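Local coordinates for Asp/Glu-specific dipeptidyl-peptidase (Flavobacterium psychrophilum, PDB 5JXF), which removes dipeptides from the N-terminus of oligopeptides as a serine peptidase of family S46, strictly requiring aspartate or glutamate at the P1 position, at residues Val649-Asn655 with Cys696-Asp702; Glu53-Leu57 with Thr588-Val592. All blocks are in the same frame, centred on the assembly; numbering follows the deposited sequence.

Interaction 1: Val649-Asn655 with Cys696-Asp702; sequences VCFIGTN and CRNVMVD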
loop_
_atom_site.group_PDB
_atom_site.type_symbol
_atom_site.label_atom_id
_atom_site.label_comp_id
_atom_site.label_asym_id
_atom_site.label_seq_id
_atom_site.Cartn_x
_atom_site.Cartn_y
_atom_site.Cartn_z
ATOM N N VAL A 649 15.370 -8.388 10.468
ATOM C CA VAL A 649 15.387 -9.037 9.178
ATOM C C VAL A 649 16.083 -8.151 8.139
ATOM O O VAL A 649 16.991 -8.612 7.460
ATOM C CB VAL A 649 13.964 -9.414 8.741
ATOM C CG1 VAL A 649 13.944 -9.864 7.310
ATOM C CG2 VAL A 649 13.438 -10.518 9.623
ATOM N N CYS A 650 15.658 -6.894 8.017
ATOM C CA CYS A 650 16.248 -5.959 7.057
ATOM C C CYS A 650 16.421 -4.601 7.706
ATOM O O CYS A 650 15.801 -4.313 8.737
ATOM C CB CYS A 650 15.379 -5.799 5.795
ATOM S SG CYS A 650 15.042 -7.297 4.844
ATOM N N PHE A 651 17.258 -3.771 7.092
ATOM C CA PHE A 651 17.324 -2.357 7.448
ATOM C C PHE A 651 17.733 -1.500 6.250
ATOM O O PHE A 651 18.057 -2.023 5.182
ATOM C CB PHE A 651 18.269 -2.119 8.646
ATOM C CG PHE A 651 19.737 -2.405 8.370
ATOM C CD1 PHE A 651 20.238 -3.686 8.479
ATOM C CD2 PHE A 651 20.614 -1.375 8.059
ATOM C CE1 PHE A 651 21.598 -3.945 8.252
ATOM C CE2 PHE A 651 21.965 -1.623 7.844
ATOM C CZ PHE A 651 22.454 -2.908 7.933
ATOM N N ILE A 652 17.679 -0.181 6.421
ATOM C CA ILE A 652 17.921 0.744 5.322
ATOM C C ILE A 652 18.809 1.896 5.768
ATOM O O ILE A 652 18.792 2.272 6.934
ATOM C CB ILE A 652 16.604 1.350 4.742
ATOM C CG1 ILE A 652 15.663 1.822 5.863
ATOM C CG2 ILE A 652 15.884 0.339 3.889
ATOM C CD1 ILE A 652 14.410 2.647 5.341
ATOM N N GLY A 653 19.563 2.458 4.830
ATOM C CA GLY A 653 20.393 3.608 5.109
ATOM C C GLY A 653 20.523 4.590 3.962
ATOM O O GLY A 653 19.972 4.402 2.879
ATOM N N THR A 654 21.270 5.655 4.209
ATOM C CA THR A 654 21.460 6.699 3.232
ATOM C C THR A 654 22.646 6.429 2.285
ATOM O O THR A 654 23.230 7.356 1.755
ATOM C CB THR A 654 21.679 8.046 3.926
ATOM O OG1 THR A 654 22.820 7.961 4.788
ATOM C CG2 THR A 654 20.449 8.403 4.766
ATOM N N ASN A 655 22.982 5.167 2.064
ATOM C CA ASN A 655 24.044 4.844 1.114
ATOM C C ASN A 655 23.538 4.917 -0.322
ATOM O O ASN A 655 22.434 4.493 -0.625
ATOM C CB ASN A 655 24.613 3.449 1.385
ATOM C CG ASN A 655 25.013 3.247 2.821
ATOM O OD1 ASN A 655 26.054 3.728 3.258
ATOM N ND2 ASN A 655 24.202 2.499 3.563
ATOM N N CYS A 696 16.077 8.725 -0.734
ATOM C CA CYS A 696 16.856 7.640 -1.323
ATOM C C CYS A 696 17.482 6.800 -0.231
ATOM O O CYS A 696 18.217 7.303 0.604
ATOM C CB CYS A 696 17.919 8.190 -2.278
ATOM S SG CYS A 696 17.129 8.879 -3.753
ATOM N N ARG A 697 17.139 5.521 -0.209
ATOM C CA ARG A 697 17.689 4.622 0.782
ATOM C C ARG A 697 18.087 3.314 0.130
ATOM O O ARG A 697 17.472 2.878 -0.839
ATOM C CB ARG A 697 16.677 4.331 1.916
ATOM C CG ARG A 697 16.210 5.529 2.707
ATOM C CD ARG A 697 17.290 6.076 3.642
ATOM N NE ARG A 697 16.788 7.163 4.490
ATOM C CZ ARG A 697 16.737 8.438 4.109
ATOM N NH1 ARG A 697 17.147 8.796 2.887
ATOM N NH2 ARG A 697 16.265 9.358 4.942
ATOM N N ASN A 698 19.102 2.657 0.681
ATOM C CA ASN A 698 19.411 1.324 0.205
ATOM C C ASN A 698 18.854 0.315 1.194
ATOM O O ASN A 698 18.700 0.630 2.375
ATOM C CB ASN A 698 20.930 1.147 -0.009
ATOM C CG ASN A 698 21.713 1.027 1.305
ATOM O OD1 ASN A 698 21.674 1.920 2.167
ATOM N ND2 ASN A 698 22.426 -0.086 1.459
ATOM N N VAL A 699 18.521 -0.876 0.709
ATOM C CA VAL A 699 17.973 -1.925 1.561
ATOM C C VAL A 699 18.982 -3.052 1.742
ATOM O O VAL A 699 19.541 -3.561 0.762
ATOM C CB VAL A 699 16.669 -2.485 0.982
ATOM C CG1 VAL A 699 15.876 -3.299 2.046
ATOM C CG2 VAL A 699 15.818 -1.329 0.471
ATOM N N MET A 700 19.190 -3.434 3.003
ATOM C CA MET A 700 20.173 -4.439 3.425
ATOM C C MET A 700 19.560 -5.562 4.225
ATOM O O MET A 700 18.681 -5.337 5.067
ATOM C CB MET A 700 21.273 -3.780 4.263
ATOM C CG MET A 700 22.248 -2.908 3.478
ATOM S SD MET A 700 22.850 -1.449 4.382
ATOM C CE MET A 700 21.314 -0.508 4.538
ATOM N N VAL A 701 20.003 -6.786 3.978
ATOM C CA VAL A 701 19.624 -7.867 4.882
ATOM C C VAL A 701 20.478 -7.729 6.131
ATOM O O VAL A 701 21.696 -7.577 6.032
ATOM C CB VAL A 701 19.824 -9.285 4.289
ATOM C CG1 VAL A 701 19.040 -10.306 5.124
ATOM C CG2 VAL A 701 19.418 -9.360 2.827
ATOM N N ASP A 702 19.841 -7.777 7.298
ATOM C CA ASP A 702 20.541 -7.787 8.581
ATOM C C ASP A 702 21.357 -9.079 8.709
ATOM O O ASP A 702 20.806 -10.151 8.471
ATOM C CB ASP A 702 19.496 -7.665 9.720
ATOM C CG ASP A 702 20.113 -7.302 11.045
ATOM O OD1 ASP A 702 21.002 -8.054 11.519
ATOM O OD2 ASP A 702 19.721 -6.245 11.595
HETATM O O HOH W 1 17.669 -4.506 11.320
#
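Phe651 and Met700 form a hydrogen-bonded pair of two antiparallel strands, Met700 N bonding Phe651 O at 2.8 Å and Phe651 N bonding Met700 O. The packing here is tight. Phe651 CG lies between its backbone N and carbonyl carbon (chi1 66°), standing the ring beside Met700, whose CB lies over one face, 15° off the normal; the bent thioether brings CE to 3.5 Å from Phe651 CE2, with SD oblique in a Met-aromatic contact. Were Phe651 reduced to an alanine, the Met700 thioether would probably lose its aromatic partner and be less restrained. Farther along, Asn655 ND2 donates to Asn698 OD1 (2.9 Å), the amide planes nearly perpendicular; it also bonds Thr280 OG1, and Asn698 ND2 bonds Asn677. At the other end Asp702 N donates to Val649 O (3.0 Å). Looser are a water bridging Cys650 O and Asp702 OD2, which also pairs with Arg704, and partly exposed Thr654, whose CG2 lies over one face of the Arg697 guanidinium, itself bonded to carbonyls including Pro693 O. Val699 and Val701 pack on Phe678, Val701 approaching Asp237, probably the charge-relay aspartate. Strand 698-702 runs between strands 673-680 and 648-653 and leads into helix 703-713.

Interaction 2: Glu53-Leu57 with Thr588-Val592; sequences EMKNL and TYGKV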
loop_
_atom_site.group_PDB
_atom_site.type_symbol
_atom_site.label_atom_id
_atom_site.label_comp_id
_atom_site.label_asym_id
_atom_site.label_seq_id
_atom_site.Cartn_x
_atom_site.Cartn_y
_atom_site.Cartn_z
ATOM N N GLU A 53 34.209 13.301 6.051
ATOM C CA GLU A 53 32.775 13.019 6.106
ATOM C C GLU A 53 32.451 11.709 6.826
ATOM O O GLU A 53 31.479 11.633 7.588
ATOM C CB GLU A 53 32.175 12.979 4.701
ATOM C CG GLU A 53 32.056 14.331 4.017
ATOM C CD GLU A 53 31.290 14.253 2.703
ATOM O OE1 GLU A 53 30.818 13.152 2.347
ATOM O OE2 GLU A 53 31.148 15.297 2.029
ATOM N N MET A 54 33.262 10.679 6.604
ATOM C CA MET A 54 32.982 9.385 7.212
ATOM C C MET A 54 33.218 9.411 8.734
ATOM O O MET A 54 32.368 8.924 9.502
ATOM C CB MET A 54 33.813 8.285 6.546
ATOM C CG MET A 54 33.649 8.203 5.027
ATOM S SD MET A 54 34.689 6.953 4.226
ATOM C CE MET A 54 34.947 7.692 2.645
ATOM N N LYS A 55 34.336 9.998 9.163
ATOM C CA LYS A 55 34.692 10.075 10.583
ATOM C C LYS A 55 33.689 10.909 11.376
ATOM O O LYS A 55 33.322 10.600 12.518
ATOM C CB LYS A 55 36.106 10.654 10.738
ATOM C CG LYS A 55 37.184 9.692 10.314
ATOM C CD LYS A 55 38.566 10.206 10.599
ATOM C CE LYS A 55 39.594 9.188 10.135
ATOM N NZ LYS A 55 39.326 7.842 10.727
ATOM N N ASN A 56 33.298 12.002 10.746
ATOM C CA ASN A 56 32.171 12.833 11.144
ATOM C C ASN A 56 30.869 12.034 11.323
ATOM O O ASN A 56 30.101 12.318 12.245
ATOM C CB ASN A 56 32.078 13.938 10.096
ATOM C CG ASN A 56 32.776 15.209 10.533
ATOM O OD1 ASN A 56 32.988 16.135 9.713
ATOM N ND2 ASN A 56 32.848 15.384 11.875
ATOM N N LEU A 57 30.638 11.027 10.476
ATOM C CA LEU A 57 29.501 10.108 10.665
ATOM C C LEU A 57 29.748 9.035 11.731
ATOM O O LEU A 57 28.809 8.361 12.168
ATOM C CB LEU A 57 29.146 9.421 9.349
ATOM C CG LEU A 57 28.474 10.333 8.326
ATOM C CD1 LEU A 57 28.428 9.673 6.971
ATOM C CD2 LEU A 57 27.059 10.690 8.805
ATOM N N THR A 588 30.618 3.796 -0.825
ATOM C CA THR A 588 29.643 4.805 -0.431
ATOM C C THR A 588 29.349 4.592 1.056
ATOM O O THR A 588 29.497 3.481 1.569
ATOM C CB THR A 588 28.348 4.712 -1.279
ATOM O OG1 THR A 588 27.414 5.724 -0.873
ATOM C CG2 THR A 588 27.698 3.350 -1.140
ATOM N N TYR A 589 28.959 5.654 1.751
ATOM C CA TYR A 589 28.715 5.571 3.184
ATOM C C TYR A 589 27.503 6.396 3.580
ATOM O O TYR A 589 27.008 7.208 2.801
ATOM C CB TYR A 589 29.918 6.068 3.969
ATOM C CG TYR A 589 30.451 7.352 3.401
ATOM C CD1 TYR A 589 31.422 7.324 2.409
ATOM C CD2 TYR A 589 29.982 8.589 3.832
ATOM C CE1 TYR A 589 31.898 8.474 1.853
ATOM C CE2 TYR A 589 30.475 9.767 3.274
ATOM C CZ TYR A 589 31.448 9.684 2.287
ATOM O OH TYR A 589 31.988 10.791 1.696
ATOM N N GLY A 590 27.064 6.223 4.815
ATOM C CA GLY A 590 25.964 7.012 5.325
ATOM C C GLY A 590 25.571 6.466 6.671
ATOM O O GLY A 590 26.439 6.103 7.465
ATOM N N LYS A 591 24.265 6.376 6.916
ATOM C CA LYS A 591 23.801 5.890 8.198
ATOM C C LYS A 591 22.457 5.177 8.094
ATOM O O LYS A 591 21.685 5.414 7.170
ATOM C CB LYS A 591 23.713 7.057 9.188
ATOM C CG LYS A 591 22.725 8.118 8.748
ATOM C CD LYS A 591 23.028 9.470 9.362
ATOM C CE LYS A 591 22.756 9.486 10.846
ATOM N NZ LYS A 591 23.295 10.710 11.489
ATOM N N VAL A 592 22.207 4.288 9.049
ATOM C CA VAL A 592 20.916 3.658 9.201
ATOM C C VAL A 592 19.870 4.763 9.488
ATOM O O VAL A 592 19.947 5.462 10.498
ATOM C CB VAL A 592 20.946 2.600 10.332
ATOM C CG1 VAL A 592 19.588 1.972 10.508
ATOM C CG2 VAL A 592 22.005 1.521 10.048
#
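Tyr589 holds its ring between its own backbone N and carbonyl carbon (chi1 45°), projecting it from the strand toward helix 49-57, where Met54, with CG anti to its carbonyl carbon and an extended chain beyond, reaches over the ring. Met54 CG sits almost centrally above one face, 3.5 Å from the centroid of the Tyr589 ring and 9° off its normal, a close CH-pi contact. SD follows obliquely in a Met-aromatic contact, and the terminal methyl comes down beside the CD1-CE1 side. Leu57 approaches from another direction, its CD1 lying near the ring plane at the edge, 3.7 Å from Tyr589 CD2, and also meeting the backbone of Gly590 at CA. At the far end of the ring the phenol donates to the carboxylate: Tyr589 OH is 2.7 Å from Glu53 OE1, which it meets from above the carboxylate plane, ring and carboxylate being steeply turned against each other. Asn50 also bonds this hydroxyl, and Glu53 OE2 forms a salt bridge with Arg576, so the hydroxyl and the carboxylate each have a second partner. Leu57 CD2 touches the aliphatic part of Lys591 more loosely. The contact lies away from the active site and is structural packing: helix 49-57 runs roughly alongside strand 586-591, the segment axes 25° apart. That strand is an outermost one of its antiparallel sheet within this chain, and Leu57 and Tyr589 also touch Phe279 on the adjoining strand 279-284.

Overall arrangement
From the N terminus, helix 49-57 comes first, and interaction 2 joins it to strand 586-591, closing a loop of some 530 residues that takes in the long helices as well as the nine-stranded antiparallel sheet. Interaction 1 then closes a much shorter loop of 40 residues between 649-655 and 696-702; this loop carries Ser662, probably the charge-relay serine, and Arg680. The two contacts follow in series, neither nesting nor crossing. They nevertheless adjoin: Thr654 N lies 3.0 Å from Lys591 O, a probable hydrogen bond, and Thr654 OG1 accepts from Lys591 N. These bonds bring strand 586-591 beside the end of strand 648-653, consistent with a curled sheet, to which helix 49-57 is thereby tied.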